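Local coordinates for protein 5,10-methylenetetrahydrofolate dehydrogenase (Bombyx mori, PDB 5ZF1) that probably catalyses the NADP+-dependent oxidation of 5,10-methylenetetrahydrofolate to 5,10-methenyltetrahydrofolate in folate-linked one-carbon metabolism, at residues T103-E106 against R107-C110; L78-E81 against I82-N86; V258-E261 against E262-I266; G165-K168 against N169-M172. All coordinates share one frame; numbering follows the deposited sequence.

Interaction 1: residues T103-E106 against R107-C110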
loop_
_atom_site.group_PDB
_atom_site.type_symbol
_atom_site.label_atom_id
_atom_site.label_comp_id
_atom_site.label_asym_id
_atom_site.label_seq_id
_atom_site.Cartn_x
_atom_site.Cartn_y
_atom_site.Cartn_z
ATOM N N THR B 103 -10.144 14.706 -20.793
ATOM C CA THR B 103 -9.019 14.802 -21.717
ATOM C C THR B 103 -7.708 14.426 -21.034
ATOM O O THR B 103 -6.849 13.770 -21.634
ATOM C CB THR B 103 -8.943 16.220 -22.292
ATOM O OG1 THR B 103 -9.898 16.363 -23.353
ATOM C CG2 THR B 103 -7.544 16.540 -22.814
ATOM N N ILE B 104 -7.553 14.801 -19.767
ATOM C CA ILE B 104 -6.269 14.747 -19.080
ATOM C C ILE B 104 -6.196 13.484 -18.235
ATOM O O ILE B 104 -7.131 13.166 -17.489
ATOM C CB ILE B 104 -6.063 16.003 -18.219
ATOM C CG1 ILE B 104 -6.476 17.248 -19.011
ATOM C CG2 ILE B 104 -4.623 16.095 -17.749
ATOM C CD1 ILE B 104 -5.912 18.546 -18.481
ATOM N N ASN B 105 -5.085 12.761 -18.352
ATOM C CA ASN B 105 -4.852 11.588 -17.523
ATOM C C ASN B 105 -4.494 12.035 -16.111
ATOM O O ASN B 105 -3.445 12.651 -15.901
ATOM C CB ASN B 105 -3.737 10.727 -18.105
ATOM C CG ASN B 105 -3.192 9.729 -17.104
ATOM O OD1 ASN B 105 -1.983 9.565 -16.970
ATOM N ND2 ASN B 105 -4.088 9.057 -16.386
ATOM N N GLU B 106 -5.357 11.708 -15.144
ATOM C CA GLU B 106 -5.126 12.122 -13.762
ATOM C C GLU B 106 -3.851 11.511 -13.201
ATOM O O GLU B 106 -3.150 12.138 -12.398
ATOM C CB GLU B 106 -6.317 11.733 -12.893
ATOM C CG GLU B 106 -6.376 12.453 -11.558
ATOM C CD GLU B 106 -7.527 11.973 -10.694
ATOM O OE1 GLU B 106 -7.323 11.044 -9.882
ATOM O OE2 GLU B 106 -8.639 12.528 -10.825
ATOM N N ARG B 107 -3.546 10.277 -13.601
ATOM C CA ARG B 107 -2.340 9.605 -13.129
ATOM C C ARG B 107 -1.082 10.369 -13.529
ATOM O O ARG B 107 -0.170 10.549 -12.712
ATOM C CB ARG B 107 -2.303 8.178 -13.679
ATOM C CG ARG B 107 -1.278 7.270 -13.044
ATOM C CD ARG B 107 -1.639 6.980 -11.602
ATOM N NE ARG B 107 -0.755 7.717 -10.712
ATOM C CZ ARG B 107 -1.006 7.942 -9.432
ATOM N NH1 ARG B 107 -2.115 7.473 -8.885
ATOM N NH2 ARG B 107 -0.140 8.632 -8.711
ATOM N N ARG B 108 -1.017 10.836 -14.781
ATOM C CA ARG B 108 0.146 11.597 -15.224
ATOM C C ARG B 108 0.267 12.902 -14.452
ATOM O O ARG B 108 1.377 13.340 -14.119
ATOM C CB ARG B 108 0.058 11.875 -16.728
ATOM C CG ARG B 108 0.916 10.950 -17.574
ATOM C CD ARG B 108 0.653 11.146 -19.059
ATOM N NE ARG B 108 0.768 9.891 -19.793
ATOM C CZ ARG B 108 0.156 9.636 -20.945
ATOM N NH1 ARG B 108 -0.620 10.557 -21.505
ATOM N NH2 ARG B 108 0.322 8.461 -21.539
ATOM N N VAL B 109 -0.869 13.528 -14.151
ATOM C CA VAL B 109 -0.864 14.779 -13.397
ATOM C C VAL B 109 -0.301 14.554 -12.002
ATOM O O VAL B 109 0.591 15.282 -11.545
ATOM C CB VAL B 109 -2.283 15.364 -13.341
ATOM C CG1 VAL B 109 -2.308 16.621 -12.481
ATOM C CG2 VAL B 109 -2.786 15.645 -14.749
ATOM N N CYS B 110 -0.825 13.552 -11.299
ATOM C CA CYS B 110 -0.364 13.276 -9.939
ATOM C C CYS B 110 1.142 13.052 -9.910
ATOM O O CYS B 110 1.832 13.547 -9.010
ATOM C CB CYS B 110 -1.094 12.057 -9.367
ATOM S SG CYS B 110 -2.843 12.307 -8.943
#
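Asn105 caps the start of helix 106-112 by turning its side-chain amide back onto the backbone of Arg108. Its CB skirts Arg108 CB at 4.2 Å, and with CG trans to the backbone N (chi1 164°) the amide lies beside the first turn. There the group forks. OD1 accepts from Arg108 N at 2.7 Å, a short but bent bond whose donor stands above the amide plane, 65° out of it, and not on a lone pair. The same oxygen is brushed by the arginine's aliphatic root, Arg108 CB lying 3.1 Å from Asn105 OD1. ND2, the other branch, rests 3.4 Å from Arg107 CB. Asparagine suits the N-cap because its short arm offers an acceptor to an N-H that has no carbonyl of a preceding turn. With an alanine here, Arg108 N would probably lose that acceptor and the helix start would be less firmly fixed. The regular ladder then begins, Val109 N donating to Asn105 O (3.2 Å) and Cys110 N to Glu106 O (2.9 Å). Just before the cap, Ile104 CG2 meets Val109 CG2 at 3.5 Å, the hydrophobic staple that closes many helix starts. Glu75 takes both Asn105 N and the Arg108 guanidinium, while Arg107 pairs with Asp111, bonds Phe122 O and packs on Leu134 of the second subunit. The staple itself faces helix 75-87, with Leu78 touching both Ile104 and Val109, and Ile82 touching Val109.

Interaction 2: residues L78-E81 against I82-N86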
loop_
_atom_site.group_PDB
_atom_site.type_symbol
_atom_site.label_atom_id
_atom_site.label_comp_id
_atom_site.label_asym_id
_atom_site.label_seq_id
_atom_site.Cartn_x
_atom_site.Cartn_y
_atom_site.Cartn_z
ATOM N N LEU B 78 -0.996 21.667 -18.954
ATOM C CA LEU B 78 -1.076 21.503 -17.508
ATOM C C LEU B 78 0.240 20.989 -16.944
ATOM O O LEU B 78 0.753 21.515 -15.947
ATOM C CB LEU B 78 -2.225 20.564 -17.147
ATOM C CG LEU B 78 -2.452 20.341 -15.651
ATOM C CD1 LEU B 78 -2.502 21.668 -14.893
ATOM C CD2 LEU B 78 -3.716 19.535 -15.414
ATOM N N LEU B 79 0.814 19.965 -17.580
ATOM C CA LEU B 79 2.088 19.437 -17.106
ATOM C C LEU B 79 3.199 20.469 -17.230
ATOM O O LEU B 79 4.126 20.482 -16.415
ATOM C CB LEU B 79 2.454 18.163 -17.871
ATOM C CG LEU B 79 1.475 16.992 -17.780
ATOM C CD1 LEU B 79 2.005 15.800 -18.566
ATOM C CD2 LEU B 79 1.189 16.602 -16.346
ATOM N N SER B 80 3.124 21.345 -18.238
ATOM C CA SER B 80 4.132 22.391 -18.377
ATOM C C SER B 80 4.071 23.380 -17.220
ATOM O O SER B 80 5.110 23.830 -16.724
ATOM C CB SER B 80 3.962 23.122 -19.708
ATOM O OG SER B 80 4.842 24.230 -19.777
ATOM N N GLU B 81 2.866 23.738 -16.783
ATOM C CA GLU B 81 2.743 24.665 -15.665
ATOM C C GLU B 81 3.176 24.016 -14.357
ATOM O O GLU B 81 3.767 24.675 -13.494
ATOM C CB GLU B 81 1.309 25.181 -15.561
ATOM C CG GLU B 81 1.035 26.039 -14.324
ATOM C CD GLU B 81 1.563 27.464 -14.449
ATOM O OE1 GLU B 81 2.753 27.645 -14.785
ATOM O OE2 GLU B 81 0.781 28.408 -14.210
ATOM N N ILE B 82 2.894 22.722 -14.190
ATOM C CA ILE B 82 3.335 22.029 -12.983
ATOM C C ILE B 82 4.854 21.980 -12.926
ATOM O O ILE B 82 5.460 22.250 -11.881
ATOM C CB ILE B 82 2.707 20.624 -12.918
ATOM C CG1 ILE B 82 1.239 20.742 -12.508
ATOM C CG2 ILE B 82 3.477 19.723 -11.959
ATOM C CD1 ILE B 82 0.374 19.587 -12.986
ATOM N N GLN B 83 5.500 21.661 -14.054
ATOM C CA GLN B 83 6.957 21.575 -14.052
ATOM C C GLN B 83 7.596 22.926 -13.767
ATOM O O GLN B 83 8.651 22.986 -13.127
ATOM C CB GLN B 83 7.466 21.002 -15.380
ATOM C CG GLN B 83 8.968 20.672 -15.390
ATOM C CD GLN B 83 9.376 19.621 -14.346
ATOM O OE1 GLN B 83 8.541 18.892 -13.810
ATOM N NE2 GLN B 83 10.672 19.541 -14.068
ATOM N N ASN B 84 6.970 24.019 -14.215
ATOM C CA ASN B 84 7.449 25.351 -13.847
ATOM C C ASN B 84 7.342 25.585 -12.344
ATOM O O ASN B 84 8.262 26.134 -11.723
ATOM C CB ASN B 84 6.663 26.419 -14.605
ATOM C CG ASN B 84 7.103 26.549 -16.051
ATOM O OD1 ASN B 84 7.660 25.614 -16.631
ATOM N ND2 ASN B 84 6.853 27.712 -16.643
ATOM N N LEU B 85 6.211 25.203 -11.746
ATOM C CA LEU B 85 6.065 25.326 -10.297
ATOM C C LEU B 85 7.043 24.416 -9.569
ATOM O O LEU B 85 7.549 24.777 -8.495
ATOM C CB LEU B 85 4.625 25.009 -9.895
ATOM C CG LEU B 85 3.562 25.987 -10.400
ATOM C CD1 LEU B 85 2.165 25.419 -10.221
ATOM C CD2 LEU B 85 3.688 27.323 -9.668
ATOM N N ASN B 86 7.341 23.247 -10.156
ATOM C CA ASN B 86 8.348 22.354 -9.592
ATOM C C ASN B 86 9.698 23.051 -9.469
ATOM O O ASN B 86 10.402 22.875 -8.474
ATOM C CB ASN B 86 8.489 21.098 -10.455
ATOM C CG ASN B 86 7.342 20.107 -10.274
ATOM O OD1 ASN B 86 6.568 20.179 -9.313
ATOM N ND2 ASN B 86 7.237 19.162 -11.210
#
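Ile82 donates its N-H to Leu78 O at 3.0 Å and lays its CD1 against the leucine, 4.0 Å from Leu78 CG, the two branched chains meeting at a slant. CG1, anti to the carbonyl carbon (chi1 -76°), carries CD1 back over Leu78 O to the leucine. One residue on, Gln83 N bonds Leu79 O, and its side chain runs out over the exposed surface, where a polar amide is at home. Helix 75-87 is the link of a beta-alpha-beta crossover: it leaves strand 63-69, passes over strand 34-40 and leads to strand 93-96, so its apolar residues recur on the side that meets the sheet. Asn84 continues the ladder with N to Ser80 O at 3.1 Å. Leu85 returns to the buried side; its N bonds Glu81 O, and Leu85 CG sits 3.4 Å from that same oxygen, while its branches reach Ile38, Val91 and Ile94. Asn86 bonds back to Ile82 O through its N at 2.7 Å. Asn86 ND2 donates to Gln83 OE1 at 2.9 Å, approaching from above the glutamine amide plane, and also reaches Ala112 O, as Asn86 OD1 accepts from Ala114 N.

Interaction 3: residues V258-E261 against E262-I266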
loop_
_atom_site.group_PDB
_atom_site.type_symbol
_atom_site.label_atom_id
_atom_site.label_comp_id
_atom_site.label_asym_id
_atom_site.label_seq_id
_atom_site.Cartn_x
_atom_site.Cartn_y
_atom_site.Cartn_z
ATOM N N VAL B 258 -24.701 6.700 7.429
ATOM C CA VAL B 258 -24.999 6.165 8.752
ATOM C C VAL B 258 -26.426 6.529 9.130
ATOM O O VAL B 258 -26.870 7.665 8.921
ATOM C CB VAL B 258 -24.002 6.689 9.811
ATOM C CG1 VAL B 258 -24.285 6.068 11.181
ATOM C CG2 VAL B 258 -22.575 6.389 9.386
ATOM N N ASP B 259 -27.148 5.558 9.683
ATOM C CA ASP B 259 -28.451 5.815 10.290
ATOM C C ASP B 259 -28.171 6.496 11.623
ATOM O O ASP B 259 -28.146 5.872 12.687
ATOM C CB ASP B 259 -29.239 4.520 10.446
ATOM C CG ASP B 259 -30.632 4.738 11.016
ATOM O OD1 ASP B 259 -30.940 5.860 11.475
ATOM O OD2 ASP B 259 -31.428 3.776 10.991
ATOM N N TYR B 260 -27.955 7.815 11.550
ATOM C CA TYR B 260 -27.394 8.547 12.683
ATOM C C TYR B 260 -28.258 8.407 13.929
ATOM O O TYR B 260 -27.748 8.119 15.015
ATOM C CB TYR B 260 -27.201 10.018 12.320
ATOM C CG TYR B 260 -26.543 10.820 13.421
ATOM C CD1 TYR B 260 -27.303 11.545 14.327
ATOM C CD2 TYR B 260 -25.161 10.837 13.563
ATOM C CE1 TYR B 260 -26.706 12.274 15.341
ATOM C CE2 TYR B 260 -24.554 11.558 14.573
ATOM C CZ TYR B 260 -25.331 12.278 15.458
ATOM O OH TYR B 260 -24.735 12.999 16.466
ATOM N N GLU B 261 -29.575 8.596 13.792
ATOM C CA GLU B 261 -30.431 8.617 14.974
ATOM C C GLU B 261 -30.368 7.299 15.733
ATOM O O GLU B 261 -30.245 7.288 16.962
ATOM C CB GLU B 261 -31.875 8.945 14.593
ATOM C CG GLU B 261 -32.807 8.988 15.798
ATOM C CD GLU B 261 -34.252 9.276 15.435
ATOM O OE1 GLU B 261 -34.497 9.890 14.374
ATOM O OE2 GLU B 261 -35.146 8.893 16.220
ATOM N N GLU B 262 -30.427 6.173 15.020
ATOM C CA GLU B 262 -30.406 4.887 15.706
ATOM C C GLU B 262 -28.990 4.482 16.099
ATOM O O GLU B 262 -28.775 3.980 17.209
ATOM C CB GLU B 262 -31.048 3.810 14.836
ATOM C CG GLU B 262 -32.574 3.883 14.778
ATOM C CD GLU B 262 -33.209 4.171 16.135
ATOM O OE1 GLU B 262 -32.923 3.438 17.110
ATOM O OE2 GLU B 262 -33.996 5.139 16.227
ATOM N N VAL B 263 -28.011 4.712 15.219
ATOM C CA VAL B 263 -26.650 4.280 15.520
ATOM C C VAL B 263 -26.072 5.081 16.674
ATOM O O VAL B 263 -25.294 4.548 17.473
ATOM C CB VAL B 263 -25.775 4.363 14.255
ATOM C CG1 VAL B 263 -24.284 4.260 14.600
ATOM C CG2 VAL B 263 -26.172 3.255 13.307
ATOM N N SER B 264 -26.467 6.356 16.804
ATOM C CA SER B 264 -26.027 7.175 17.934
ATOM C C SER B 264 -26.447 6.580 19.269
ATOM O O SER B 264 -25.791 6.830 20.284
ATOM C CB SER B 264 -26.577 8.596 17.813
ATOM O OG SER B 264 -26.128 9.228 16.627
ATOM N N LYS B 265 -27.538 5.805 19.295
ATOM C CA LYS B 265 -27.973 5.122 20.508
ATOM C C LYS B 265 -27.118 3.910 20.853
ATOM O O LYS B 265 -27.239 3.387 21.966
ATOM C CB LYS B 265 -29.430 4.664 20.376
ATOM C CG LYS B 265 -30.449 5.762 20.156
ATOM C CD LYS B 265 -31.828 5.145 19.951
ATOM C CE LYS B 265 -32.862 6.177 19.535
ATOM N NZ LYS B 265 -34.059 5.526 18.925
ATOM N N ILE B 266 -26.276 3.441 19.934
ATOM C CA ILE B 266 -25.482 2.239 20.137
ATOM C C ILE B 266 -23.994 2.550 20.221
ATOM O O ILE B 266 -23.288 2.000 21.069
ATOM C CB ILE B 266 -25.757 1.207 19.016
ATOM C CG1 ILE B 266 -27.260 0.987 18.838
ATOM C CG2 ILE B 266 -25.044 -0.107 19.325
ATOM C CD1 ILE B 266 -27.914 0.323 20.027
#
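The short helix 260-263 opens with Asp259 at its N-cap position, itself the centre of an inverse gamma turn, and is held together where Ser264 folds onto Tyr260. The serine hydroxyl does two things. OG donates to Tyr260 O at 2.5 Å, and it stands 3.2 Å above the plane of the Tyr260 ring, over its centre. With the tyrosine CG anti to its own N (chi1 -176°), the ring lies beside its own carbonyl, and one oxygen atom can meet both. Ser264 N grips the same carbonyl at 2.8 Å from the opposite face, so Tyr260 O has two donors. A serine fits because its hydroxyl is small enough to sit against the ring face and still reach the backbone. The ring also touches Ile270 and Val273. Were it cut back to an alanine here, Ser264 OG would probably lose its aromatic cover and a gap would open beside Ile270 and Val273. One step earlier, Val263 N bonds Asp259 O at 2.8 Å, nearly in line with the carbonyl, and Val258 CG1 packs 3.8 Å from Val263 CB. On the outer side, Lys265 NZ bridges Glu262 OE2 at 2.7 Å on the syn side of the carboxylate. Glu261 OE2 lies 3.9 Å from Glu262 OE2, a like-charge approach that the lysine probably eases. Val258, Val263 and Ser264 touch Ile270 too, so the turn fills the crossover between the adjacent parallel strands 236-239 and 269-270, a beta-alpha-beta connection of the Rossmann-type NAD(P)-binding domain.

Interaction 4: residues G165-K168 against N169-M172. With SO4 (sulfate ion), chain E.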
loop_
_atom_site.group_PDB
_atom_site.type_symbol
_atom_site.label_atom_id
_atom_site.label_comp_id
_atom_site.label_asym_id
_atom_site.label_seq_id
_atom_site.Cartn_x
_atom_site.Cartn_y
_atom_site.Cartn_z
ATOM N N GLY B 165 -14.523 0.681 1.825
ATOM C CA GLY B 165 -14.018 1.512 0.740
ATOM C C GLY B 165 -12.539 1.250 0.570
ATOM O O GLY B 165 -11.771 1.212 1.529
ATOM N N ARG B 166 -12.125 1.028 -0.686
ATOM C CA ARG B 166 -10.739 0.719 -1.034
ATOM C C ARG B 166 -10.142 1.723 -2.020
ATOM O O ARG B 166 -9.124 1.420 -2.668
ATOM C CB ARG B 166 -10.630 -0.701 -1.609
ATOM C CG ARG B 166 -11.448 -0.894 -2.891
ATOM C CD ARG B 166 -11.349 -2.317 -3.422
ATOM N NE ARG B 166 -12.278 -2.441 -4.556
ATOM C CZ ARG B 166 -12.503 -3.561 -5.235
ATOM N NH1 ARG B 166 -11.858 -4.679 -4.933
ATOM N NH2 ARG B 166 -13.383 -3.547 -6.226
ATOM N N SER B 167 -10.744 2.903 -2.158
ATOM C CA SER B 167 -10.256 3.863 -3.147
ATOM C C SER B 167 -8.784 4.209 -2.905
ATOM O O SER B 167 -8.311 4.287 -1.766
ATOM C CB SER B 167 -11.106 5.138 -3.126
ATOM O OG SER B 167 -10.892 5.900 -1.933
ATOM N N LYS B 168 -8.051 4.437 -3.999
ATOM C CA LYS B 168 -6.613 4.656 -3.844
ATOM C C LYS B 168 -6.314 5.989 -3.191
ATOM O O LYS B 168 -5.265 6.146 -2.552
ATOM C CB LYS B 168 -5.919 4.566 -5.204
ATOM C CG LYS B 168 -6.050 3.218 -5.855
ATOM C CD LYS B 168 -5.568 2.115 -4.924
ATOM C CE LYS B 168 -5.712 0.749 -5.567
ATOM N NZ LYS B 168 -5.074 -0.299 -4.710
ATOM N N ASN B 169 -7.223 6.950 -3.327
ATOM C CA ASN B 169 -6.988 8.262 -2.741
ATOM C C ASN B 169 -7.423 8.356 -1.289
ATOM O O ASN B 169 -6.896 9.206 -0.561
ATOM C CB ASN B 169 -7.721 9.351 -3.521
ATOM C CG ASN B 169 -7.008 9.746 -4.799
ATOM O OD1 ASN B 169 -6.010 9.138 -5.201
ATOM N ND2 ASN B 169 -7.535 10.770 -5.458
ATOM N N VAL B 170 -8.362 7.524 -0.841
ATOM C CA VAL B 170 -8.934 7.687 0.494
ATOM C C VAL B 170 -8.985 6.372 1.260
ATOM O O VAL B 170 -8.362 6.247 2.311
ATOM C CB VAL B 170 -10.343 8.316 0.430
ATOM C CG1 VAL B 170 -10.962 8.385 1.825
ATOM C CG2 VAL B 170 -10.289 9.716 -0.177
ATOM N N GLY B 171 -9.722 5.376 0.755
ATOM C CA GLY B 171 -9.903 4.160 1.538
ATOM C C GLY B 171 -8.609 3.397 1.760
ATOM O O GLY B 171 -8.327 2.913 2.867
ATOM N N MET B 172 -7.789 3.281 0.716
ATOM C CA MET B 172 -6.550 2.526 0.857
ATOM C C MET B 172 -5.587 3.219 1.827
ATOM O O MET B 172 -5.046 2.549 2.721
ATOM C CB MET B 172 -5.922 2.283 -0.524
ATOM C CG MET B 172 -4.662 1.438 -0.513
ATOM S SD MET B 172 -3.164 2.431 -0.224
ATOM C CE MET B 172 -3.098 3.419 -1.744
HETATM S S SO4 E . -15.357 0.715 -3.035
HETATM O O1 SO4 E . -14.052 1.354 -2.864
HETATM O O2 SO4 E . -16.133 0.517 -1.828
HETATM O O3 SO4 E . -16.123 1.577 -3.924
HETATM O O4 SO4 E . -15.192 -0.592 -3.691
HETATM O O HOH W 1 -9.309 0.323 2.578
HETATM O O HOH W 2 -3.698 7.913 -4.422
#
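Ser167 turns its hydroxyl to the start of helix 171-178, while Arg166 and Lys168, its neighbours in sequence, send their chains to the second subunit. Ser167 OG lies between its own N and carbonyl carbon (chi1 70°), which aims it at the helix start: it accepts from Gly171 N at 3.0 Å in a nearly straight bond (172°), and weakly from Val170 N. The serine carbonyl faces the same way, Ser167 O taking Met172 N at 2.7 Å. Met172 doubles back, its bent chain bringing CE to within 3.6 Å of Lys168 O. Gly171 has to be bare, since a side chain there would run into Gly165 O and Arg166 N; Gly171 CA instead gives Gly165 O a CH...O contact at 3.5 Å. Gly165 has a positive phi (126°) that only glycine tolerates comfortably. Arg166 N donates to sulfate O1 at 2.9 Å, and its chain extends past the anion, CG 3.4 Å from that O1, to pair with Asp191 of the second subunit. Lys168 NZ reaches Asp133 and Cys131 O of that subunit. Arg199 and Thr220 also bond the sulfate, consistent with a site for a phosphate of the dinucleotide, although the ion probably came from the crystallisation liquor. The segment is the glycine-containing turn of the Rossmann fold: it leaves strand 160-164, Gly165 bonding the backbone of Cys197 at the end of strand 193-197, and enters helix 171-178, with Met172 packed on Ile127 and Cys131 of helix 124-131.

Overall arrangement
Along the chain the order is interaction 2, interaction 1, interaction 4, interaction 3. The first two belong to the catalytic domain of the tetrahydrofolate dehydrogenase/cyclohydrolase family; their centres lie 13 Å apart and they touch, helices 75-87 and 106-112 meeting through Leu79 and Val109. Interactions 4 and 3 share the NAD(P)-binding domain and its parallel sheet, with centres 24 Å apart. Interaction 4, about 10 Å from the centre of the chain, comes within about 4 Å of interaction 1 at the nearest atoms without touching it, which puts the probable cofactor turn close to the catalytic domain. Interactions 2 and 3, 47 Å apart between centres, lie on opposite sides of the chain's centre, and interaction 3 is peripheral packing.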